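Long-range contacts in probable glutamine synthetase (PDB 4HPP), which is probably a member of the glutamine synthetase family, with a magnesium ion and a glutamic acid molecule bound in its catalytic domain: residues D200-R206 / D337-H343; F130-S135 / T232-H236. All blocks are in the same frame, centred on the assembly; numbering follows the deposited sequence.

Contact 1 of 2, residues D200-R206 / D337-H343; sequences DRAVNVR and DATTCPH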
ATOM      1  N   ASP A 200      -0.384 -32.537 -29.854  1.00 43.77           N
ATOM      2  CA  ASP A 200      -1.155 -31.329 -29.472  1.00 45.65           C
ATOM      3  C   ASP A 200      -1.199 -31.188 -27.954  1.00 45.45           C
ATOM      4  O   ASP A 200      -0.990 -30.072 -27.400  1.00 43.50           O
ATOM      5  CB  ASP A 200      -2.566 -31.346 -30.039  1.00 45.61           C
ATOM      6  CG  ASP A 200      -2.589 -31.313 -31.566  1.00 46.98           C
ATOM      7  OD1 ASP A 200      -3.701 -31.408 -32.129  1.00 39.14           O
ATOM      8  OD2 ASP A 200      -1.506 -31.209 -32.204  1.00 44.40           O
ATOM      9  N   ARG A 201      -1.410 -32.325 -27.285  1.00 40.26           N
ATOM     10  CA  ARG A 201      -1.432 -32.336 -25.802  1.00 42.59           C
ATOM     11  C   ARG A 201      -0.083 -31.824 -25.240  1.00 39.26           C
ATOM     12  O   ARG A 201      -0.055 -30.946 -24.360  1.00 40.29           O
ATOM     13  CB  ARG A 201      -1.816 -33.712 -25.280  1.00 36.43           C
ATOM     14  CG  ARG A 201      -2.085 -33.840 -23.800  1.00 38.23           C
ATOM     15  CD  ARG A 201      -2.939 -35.085 -23.571  1.00 39.75           C
ATOM     16  NE  ARG A 201      -4.319 -34.845 -24.044  1.00 49.37           N
ATOM     17  CZ  ARG A 201      -5.390 -35.637 -23.886  1.00 42.39           C
ATOM     18  NH1 ARG A 201      -5.334 -36.785 -23.255  1.00 37.30           N
ATOM     19  NH2 ARG A 201      -6.542 -35.236 -24.372  1.00 41.80           N
ATOM     20  N   ALA A 202       1.017 -32.302 -25.806  1.00 34.22           N
ATOM     21  CA  ALA A 202       2.301 -31.878 -25.309  1.00 33.11           C
ATOM     22  C   ALA A 202       2.341 -30.352 -25.430  1.00 33.79           C
ATOM     23  O   ALA A 202       2.636 -29.668 -24.469  1.00 33.76           O
ATOM     24  CB  ALA A 202       3.398 -32.540 -26.086  1.00 31.74           C
ATOM     25  N   VAL A 203       1.914 -29.797 -26.565  1.00 36.00           N
ATOM     26  CA  VAL A 203       1.956 -28.321 -26.734  1.00 36.61           C
ATOM     27  C   VAL A 203       1.009 -27.633 -25.721  1.00 40.33           C
ATOM     28  O   VAL A 203       1.428 -26.716 -24.988  1.00 45.88           O
ATOM     29  CB  VAL A 203       1.614 -27.870 -28.183  1.00 38.38           C
ATOM     30  CG1 VAL A 203       1.367 -26.353 -28.256  1.00 35.56           C
ATOM     31  CG2 VAL A 203       2.691 -28.313 -29.156  1.00 36.67           C
ATOM     32  N   ASN A 204      -0.244 -28.092 -25.679  1.00 38.80           N
ATOM     33  CA  ASN A 204      -1.221 -27.608 -24.718  1.00 39.82           C
ATOM     34  C   ASN A 204      -0.734 -27.634 -23.279  1.00 37.05           C
ATOM     35  O   ASN A 204      -0.887 -26.642 -22.544  1.00 40.03           O
ATOM     36  CB  ASN A 204      -2.468 -28.467 -24.753  1.00 42.50           C
ATOM     37  CG  ASN A 204      -3.229 -28.356 -26.038  1.00 38.32           C
ATOM     38  OD1 ASN A 204      -3.135 -27.384 -26.760  1.00 38.16           O
ATOM     39  ND2 ASN A 204      -4.004 -29.367 -26.321  1.00 37.63           N
ATOM     40  N   VAL A 205      -0.163 -28.753 -22.854  1.00 37.88           N
ATOM     41  CA  VAL A 205       0.420 -28.793 -21.487  1.00 43.07           C
ATOM     42  C   VAL A 205       1.465 -27.675 -21.254  1.00 44.49           C
ATOM     43  O   VAL A 205       1.521 -27.104 -20.152  1.00 49.68           O
ATOM     44  CB  VAL A 205       1.023 -30.167 -21.106  1.00 38.16           C
ATOM     45  CG1 VAL A 205       1.869 -30.054 -19.871  1.00 30.07           C
ATOM     46  CG2 VAL A 205      -0.071 -31.217 -20.904  1.00 36.03           C
ATOM     47  N   ARG A 206       2.259 -27.334 -22.273  1.00 35.18           N
ATOM     48  CA  ARG A 206       3.275 -26.312 -22.069  1.00 35.56           C
ATOM     49  C   ARG A 206       2.684 -24.899 -22.055  1.00 39.46           C
ATOM     50  O   ARG A 206       3.108 -24.005 -21.231  1.00 37.44           O
ATOM     51  CB  ARG A 206       4.304 -26.403 -23.174  1.00 34.71           C
ATOM     52  CG  ARG A 206       5.099 -27.677 -23.109  1.00 39.89           C
ATOM     53  CD  ARG A 206       5.511 -28.117 -24.511  1.00 48.30           C
ATOM     54  NE  ARG A 206       6.258 -29.372 -24.433  1.00 61.97           N
ATOM     55  CZ  ARG A 206       7.248 -29.734 -25.259  1.00 60.40           C
ATOM     56  NH1 ARG A 206       7.612 -28.890 -26.229  1.00 50.30           N
ATOM     57  NH2 ARG A 206       7.857 -30.940 -25.104  1.00 49.95           N
ATOM     58  N   ASP A 337      13.522 -33.404 -24.530  1.00 37.42           N
ATOM     59  CA  ASP A 337      13.363 -32.239 -23.666  1.00 41.76           C
ATOM     60  C   ASP A 337      12.327 -31.271 -24.258  1.00 48.56           C
ATOM     61  O   ASP A 337      11.772 -31.539 -25.367  1.00 53.85           O
ATOM     62  CB  ASP A 337      14.705 -31.578 -23.330  1.00 41.13           C
ATOM     63  CG  ASP A 337      15.454 -31.055 -24.543  1.00 44.78           C
ATOM     64  OD1 ASP A 337      16.625 -31.470 -24.745  1.00 56.80           O
ATOM     65  OD2 ASP A 337      14.923 -30.197 -25.275  1.00 46.70           O
ATOM     66  N   ALA A 338      11.994 -30.198 -23.530  1.00 40.72           N
ATOM     67  CA  ALA A 338      10.893 -29.318 -24.002  1.00 39.99           C
ATOM     68  C   ALA A 338      11.283 -28.272 -25.061  1.00 48.06           C
ATOM     69  O   ALA A 338      10.425 -27.488 -25.505  1.00 53.28           O
ATOM     70  CB  ALA A 338      10.213 -28.662 -22.839  1.00 40.43           C
ATOM     71  N   THR A 339      12.566 -28.231 -25.458  1.00 49.03           N
ATOM     72  CA  THR A 339      12.990 -27.351 -26.542  1.00 43.55           C
ATOM     73  C   THR A 339      12.568 -27.958 -27.878  1.00 38.18           C
ATOM     74  O   THR A 339      12.673 -27.317 -28.927  1.00 35.66           O
ATOM     75  CB  THR A 339      14.525 -27.099 -26.573  1.00 46.29           C
ATOM     76  OG1 THR A 339      15.194 -28.331 -26.811  1.00 44.43           O
ATOM     77  CG2 THR A 339      14.998 -26.536 -25.281  1.00 43.90           C
ATOM     78  N   THR A 340      12.063 -29.184 -27.849  1.00 39.08           N
ATOM     79  CA  THR A 340      11.513 -29.785 -29.095  1.00 43.50           C
ATOM     80  C   THR A 340      10.210 -29.211 -29.599  1.00 38.45           C
ATOM     81  O   THR A 340       9.555 -28.459 -28.912  1.00 40.67           O
ATOM     82  CB  THR A 340      11.195 -31.271 -28.923  1.00 42.37           C
ATOM     83  OG1 THR A 340      10.257 -31.422 -27.846  1.00 42.98           O
ATOM     84  CG2 THR A 340      12.483 -32.004 -28.664  1.00 42.28           C
ATOM     85  N   CYS A 341       9.868 -29.571 -30.832  1.00 44.89           N
ATOM     86  CA  CYS A 341       8.528 -29.408 -31.370  1.00 45.27           C
ATOM     87  C   CYS A 341       7.730 -30.740 -31.205  1.00 41.33           C
ATOM     88  O   CYS A 341       7.907 -31.675 -31.960  1.00 42.06           O
ATOM     89  CB  CYS A 341       8.595 -28.898 -32.821  1.00 41.34           C
ATOM     90  SG  CYS A 341       7.069 -29.216 -33.750  1.00 53.08           S
ATOM     91  N   PRO A 342       6.858 -30.847 -30.195  1.00 50.64           N
ATOM     92  CA  PRO A 342       6.170 -32.163 -29.942  1.00 47.12           C
ATOM     93  C   PRO A 342       5.861 -33.038 -31.187  1.00 42.64           C
ATOM     94  O   PRO A 342       6.159 -34.239 -31.195  1.00 58.12           O
ATOM     95  CB  PRO A 342       4.881 -31.740 -29.238  1.00 45.84           C
ATOM     96  CG  PRO A 342       5.238 -30.468 -28.537  1.00 48.49           C
ATOM     97  CD  PRO A 342       6.465 -29.832 -29.189  1.00 45.64           C
ATOM     98  N   HIS A 343       5.283 -32.447 -32.223  1.00 46.03           N
ATOM     99  CA  HIS A 343       5.001 -33.107 -33.522  1.00 41.92           C
ATOM    100  C   HIS A 343       6.165 -33.557 -34.283  1.00 46.46           C
ATOM    101  O   HIS A 343       6.109 -34.629 -34.858  1.00 47.18           O
ATOM    102  CB  HIS A 343       4.303 -32.146 -34.402  1.00 43.80           C
ATOM    103  CG  HIS A 343       3.149 -31.489 -33.723  1.00 50.53           C
ATOM    104  ND1 HIS A 343       3.262 -30.306 -33.113  1.00 49.73           N
ATOM    105  CD2 HIS A 343       1.831 -31.909 -33.551  1.00 45.71           C
ATOM    106  CE1 HIS A 343       2.060 -29.977 -32.562  1.00 49.96           C
ATOM    107  NE2 HIS A 343       1.193 -30.956 -32.846  1.00 48.27           N
TER

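Contact 2 of 2, residues F130-S135 / T232-H236; sequences FEHEFS and TNGVH. With MG (magnesium ion), chain B; GLU (glutamic acid), chain D.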
ATOM      1  N   PHE A 130       3.273 -37.486 -23.392  1.00 54.10           N
ATOM      2  CA  PHE A 130       4.479 -36.737 -23.015  1.00 54.59           C
ATOM      3  C   PHE A 130       4.420 -36.342 -21.513  1.00 54.94           C
ATOM      4  O   PHE A 130       3.391 -35.826 -21.041  1.00 48.17           O
ATOM      5  CB  PHE A 130       4.573 -35.460 -23.823  1.00 49.50           C
ATOM      6  CG  PHE A 130       4.775 -35.642 -25.284  1.00 50.57           C
ATOM      7  CD1 PHE A 130       6.045 -35.408 -25.859  1.00 50.45           C
ATOM      8  CD2 PHE A 130       3.704 -35.962 -26.116  1.00 45.92           C
ATOM      9  CE1 PHE A 130       6.251 -35.495 -27.243  1.00 50.34           C
ATOM     10  CE2 PHE A 130       3.901 -36.069 -27.494  1.00 50.36           C
ATOM     11  CZ  PHE A 130       5.172 -35.830 -28.075  1.00 54.01           C
ATOM     12  N   GLU A 131       5.513 -36.588 -20.780  1.00 48.38           N
ATOM     13  CA  GLU A 131       5.603 -36.209 -19.385  1.00 53.05           C
ATOM     14  C   GLU A 131       6.511 -35.007 -19.392  1.00 55.74           C
ATOM     15  O   GLU A 131       7.553 -35.026 -20.063  1.00 50.31           O
ATOM     16  CB  GLU A 131       6.239 -37.309 -18.525  1.00 62.71           C
ATOM     17  CG  GLU A 131       5.427 -38.603 -18.298  1.00 67.97           C
ATOM     18  CD  GLU A 131       6.126 -39.577 -17.310  1.00 75.63           C
ATOM     19  OE1 GLU A 131       5.446 -40.524 -16.874  1.00 81.66           O
ATOM     20  OE2 GLU A 131       7.335 -39.403 -16.935  1.00 70.41           O
ATOM     21  N   HIS A 132       6.122 -33.975 -18.641  1.00 47.85           N
ATOM     22  CA  HIS A 132       6.789 -32.711 -18.676  1.00 42.36           C
ATOM     23  C   HIS A 132       7.297 -32.302 -17.333  1.00 49.64           C
ATOM     24  O   HIS A 132       6.555 -32.400 -16.345  1.00 51.52           O
ATOM     25  CB  HIS A 132       5.848 -31.668 -19.199  1.00 40.19           C
ATOM     26  CG  HIS A 132       5.560 -31.782 -20.697  1.00 44.71           C
ATOM     27  ND1 HIS A 132       4.351 -32.201 -21.184  1.00 46.53           N
ATOM     28  CD2 HIS A 132       6.327 -31.422 -21.808  1.00 41.85           C
ATOM     29  CE1 HIS A 132       4.369 -32.143 -22.531  1.00 45.80           C
ATOM     30  NE2 HIS A 132       5.583 -31.673 -22.910  1.00 47.18           N
ATOM     31  N   GLU A 133       8.571 -31.862 -17.266  1.00 44.36           N
ATOM     32  CA  GLU A 133       9.094 -31.322 -16.036  1.00 40.18           C
ATOM     33  C   GLU A 133       9.442 -29.830 -16.246  1.00 46.00           C
ATOM     34  O   GLU A 133       9.817 -29.406 -17.352  1.00 41.45           O
ATOM     35  CB  GLU A 133      10.268 -32.130 -15.541  1.00 44.83           C
ATOM     36  CG  GLU A 133       9.917 -33.505 -14.977  1.00 42.96           C
ATOM     37  CD  GLU A 133      11.146 -34.410 -14.868  1.00 51.66           C
ATOM     38  OE1 GLU A 133      12.230 -34.052 -15.427  1.00 42.89           O
ATOM     39  OE2 GLU A 133      11.025 -35.502 -14.237  1.00 50.38           O
ATOM     40  N   PHE A 134       9.275 -29.029 -15.195  1.00 38.37           N
ATOM     41  CA  PHE A 134       9.530 -27.606 -15.294  1.00 38.01           C
ATOM     42  C   PHE A 134       9.922 -26.996 -13.939  1.00 35.81           C
ATOM     43  O   PHE A 134       9.700 -27.600 -12.846  1.00 41.43           O
ATOM     44  CB  PHE A 134       8.298 -26.891 -15.904  1.00 38.83           C
ATOM     45  CG  PHE A 134       7.026 -26.991 -15.043  1.00 43.86           C
ATOM     46  CD1 PHE A 134       6.129 -28.076 -15.195  1.00 37.33           C
ATOM     47  CD2 PHE A 134       6.699 -25.977 -14.132  1.00 36.96           C
ATOM     48  CE1 PHE A 134       5.005 -28.163 -14.436  1.00 31.57           C
ATOM     49  CE2 PHE A 134       5.546 -26.070 -13.380  1.00 40.15           C
ATOM     50  CZ  PHE A 134       4.716 -27.161 -13.511  1.00 33.50           C
ATOM     51  N   SER A 135      10.456 -25.793 -14.014  1.00 29.12           N
ATOM     52  CA  SER A 135      10.823 -25.011 -12.853  1.00 33.31           C
ATOM     53  C   SER A 135       9.710 -24.065 -12.681  1.00 37.94           C
ATOM     54  O   SER A 135       9.228 -23.506 -13.683  1.00 40.93           O
ATOM     55  CB  SER A 135      12.060 -24.111 -13.139  1.00 38.93           C
ATOM     56  OG  SER A 135      13.284 -24.841 -13.191  1.00 43.27           O
ATOM     57  N   THR A 232      18.055 -31.382 -14.189  1.00 41.72           N
ATOM     58  CA  THR A 232      17.660 -31.106 -15.552  1.00 48.66           C
ATOM     59  C   THR A 232      16.137 -31.379 -15.705  1.00 54.64           C
ATOM     60  O   THR A 232      15.571 -32.137 -14.922  1.00 51.37           O
ATOM     61  CB  THR A 232      18.456 -32.004 -16.548  1.00 53.56           C
ATOM     62  OG1 THR A 232      18.531 -33.351 -16.063  1.00 51.99           O
ATOM     63  CG2 THR A 232      19.863 -31.556 -16.699  1.00 54.56           C
ATOM     64  N   ASN A 233      15.506 -30.768 -16.726  1.00 52.21           N
ATOM     65  CA  ASN A 233      14.087 -30.883 -17.006  1.00 41.26           C
ATOM     66  C   ASN A 233      13.999 -31.795 -18.248  1.00 50.54           C
ATOM     67  O   ASN A 233      14.357 -31.391 -19.376  1.00 52.29           O
ATOM     68  CB  ASN A 233      13.402 -29.513 -17.289  1.00 39.79           C
ATOM     69  CG  ASN A 233      13.329 -28.543 -16.070  1.00 45.88           C
ATOM     70  OD1 ASN A 233      12.884 -28.910 -14.961  1.00 44.40           O
ATOM     71  ND2 ASN A 233      13.740 -27.255 -16.300  1.00 40.69           N
ATOM     72  N   GLY A 234      13.530 -33.031 -18.045  1.00 52.17           N
ATOM     73  CA  GLY A 234      13.306 -33.963 -19.136  1.00 48.53           C
ATOM     74  C   GLY A 234      11.890 -33.875 -19.688  1.00 51.81           C
ATOM     75  O   GLY A 234      11.043 -33.198 -19.129  1.00 46.86           O
ATOM     76  N   VAL A 235      11.678 -34.526 -20.828  1.00 50.36           N
ATOM     77  CA  VAL A 235      10.392 -34.790 -21.400  1.00 44.66           C
ATOM     78  C   VAL A 235      10.495 -36.278 -21.708  1.00 48.71           C
ATOM     79  O   VAL A 235      11.474 -36.700 -22.276  1.00 49.33           O
ATOM     80  CB  VAL A 235      10.146 -33.987 -22.698  1.00 43.17           C
ATOM     81  CG1 VAL A 235       9.018 -34.612 -23.555  1.00 44.81           C
ATOM     82  CG2 VAL A 235       9.793 -32.533 -22.401  1.00 42.14           C
ATOM     83  N   HIS A 236       9.501 -37.071 -21.335  1.00 48.07           N
ATOM     84  CA  HIS A 236       9.526 -38.497 -21.647  1.00 48.57           C
ATOM     85  C   HIS A 236       8.320 -38.859 -22.422  1.00 48.18           C
ATOM     86  O   HIS A 236       7.202 -38.480 -22.086  1.00 48.89           O
ATOM     87  CB  HIS A 236       9.579 -39.382 -20.403  1.00 48.45           C
ATOM     88  CG  HIS A 236      10.801 -39.186 -19.554  1.00 56.37           C
ATOM     89  ND1 HIS A 236      10.804 -39.458 -18.231  1.00 60.49           N
ATOM     90  CD2 HIS A 236      12.089 -38.694 -19.862  1.00 64.54           C
ATOM     91  CE1 HIS A 236      12.036 -39.163 -17.713  1.00 66.08           C
ATOM     92  NE2 HIS A 236      12.814 -38.693 -18.704  1.00 61.16           N
TER
HETATM   93 MG    MG B 501       9.948 -37.306 -13.694  1.00 40.18          MG
HETATM   94  N   GLU D 503      14.744 -34.893 -14.647  1.00 59.07           N
HETATM   95  CA  GLU D 503      15.113 -36.154 -15.410  1.00 66.94           C
HETATM   96  C   GLU D 503      15.357 -35.980 -16.926  1.00 63.78           C
HETATM   97  O   GLU D 503      16.014 -35.045 -17.369  1.00 54.76           O
HETATM   98  CB  GLU D 503      14.052 -37.225 -15.195  1.00 70.29           C
HETATM   99  CG  GLU D 503      14.037 -37.783 -13.798  1.00 68.88           C
HETATM  100  CD  GLU D 503      12.856 -38.665 -13.561  1.00 67.54           C
HETATM  101  OE1 GLU D 503      13.089 -39.868 -13.368  1.00 79.26           O
HETATM  102  OE2 GLU D 503      11.705 -38.163 -13.585  1.00 71.84           O
HETATM  103  OXT GLU D 503      14.895 -36.763 -17.765  1.00 77.21           O
HETATM  104  O   HOH W   1       9.178 -41.300 -16.921  1.00 50.82           O
HETATM  105  O   HOH W   2       9.757 -30.582 -19.881  1.00 56.04           O

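Contact 1 of 2, residues D200-R206 / D337-H343
Helix residues 200-206 meet the chain where the type I turn D337-T340 leads into the start of helix 342-358 around H343, with the CA atoms of A202 and P342 6.0 Å apart and those of R206 and A338 8.4 Å apart. At one end H343 and D200 form a His-carboxylate hydrogen bond, NE2 donating to OD2 over 2.8 Å. The bond is nearly straight (173°), lies in the ring plane and meets OD2 almost along its C-O axis, although ring and carboxylate planes are 62° apart. R109 forms a salt bridge with the other oxygen, OD1. In the middle, P342 leans on the helix: its CB meets A202 CB at 3.6 Å and its CG meets V203 CG2 at 3.4 Å. R206, bent at chi2 (149°), brings its guanidinium into a slot, with A338 CB over the centre of one face and P342 CG over the rim of the opposite face. In its plane, NH1 makes a weak hydrogen bond to T340 O at 3.3 Å. T340 OG1 braces the turn by donating to D337 O. The contact thus joins helix 196-216 to the turn after strand 330-336 in the buried core of the catalytic domain. H343 and R109 would be expected to stabilise the negative charge of D200, while the sandwiched R206 guanidinium is limited in its rotation by weak bonds from NH1 to T340 O and from NH2 to H132 NE2.

Contact 2 of 2, residues F130-S135 / T232-H236
E133 on strand 130-135 meets the loop at 232-234 through its carboxylate, whose OE1 accepts from G234 N at 3.1 Å. Along the side chain, CB passes G234 O at 3.8 Å. CG, set beside the backbone N (chi1 -72°), lies 4.0 Å from the magnesium ion, and the chain runs on extended to CD, 3.6 Å from the amino nitrogen N of the bound glutamic acid. There the two oxygens divide the work. OE1 is approached by G234 N on the anti side, 26° out of the carboxylate plane, and also accepts from the ligand N at 2.8 Å. OE2 binds the magnesium ion at 2.2 Å, and E180 and E187 bind the same ion. Behind this site the strands pair antiparallel: E131 and H236 form a hydrogen-bonded pair, with E131 N to H236 O at 2.9 Å and H236 N to E131 O at 3.1 Å, and H132 and V235 form the next, non-hydrogen-bonded pair. On the E131-H236 face a water links E131 OE2 with H236 ND1, while H236 NE2 donates to OXT of glutamic acid. V235 lies on the other face, its CG2 beside H132 CD2 and its CG1 at the edge of the F130 ring. T232 O also accepts from the ligand amino nitrogen. E133, T232 and H236 thus hold the amino group and OXT at the alpha end of the ligand, and the magnesium ion binds OE2 of its side chain. By bridging the ion, the ligand amino nitrogen and G234 N, E133 has the orientation of its carboxylate fixed.

In the fold
After the N-terminal strands, the first segment reached is 130-135, on strand 124-137; helix 196-216 follows with 200-206, then 232-236, the loop leading into strand 235-243 together with V235 and H236, and finally the turn after strand 330-336 that leads into helix 342-358. Contact 2 closes a loop of 96 residues and contact 1 one of 130; the segments alternate along the chain, so the two loops cross rather than nest. Contact 2 joins two neighbouring strands of the catalytic-domain sheet, and contact 1 ties helix 196-216 to the turn after strand 330-336 and the start of helix 342-358. They meet directly: A202 packs on F130, and V235 on the start of 337-343.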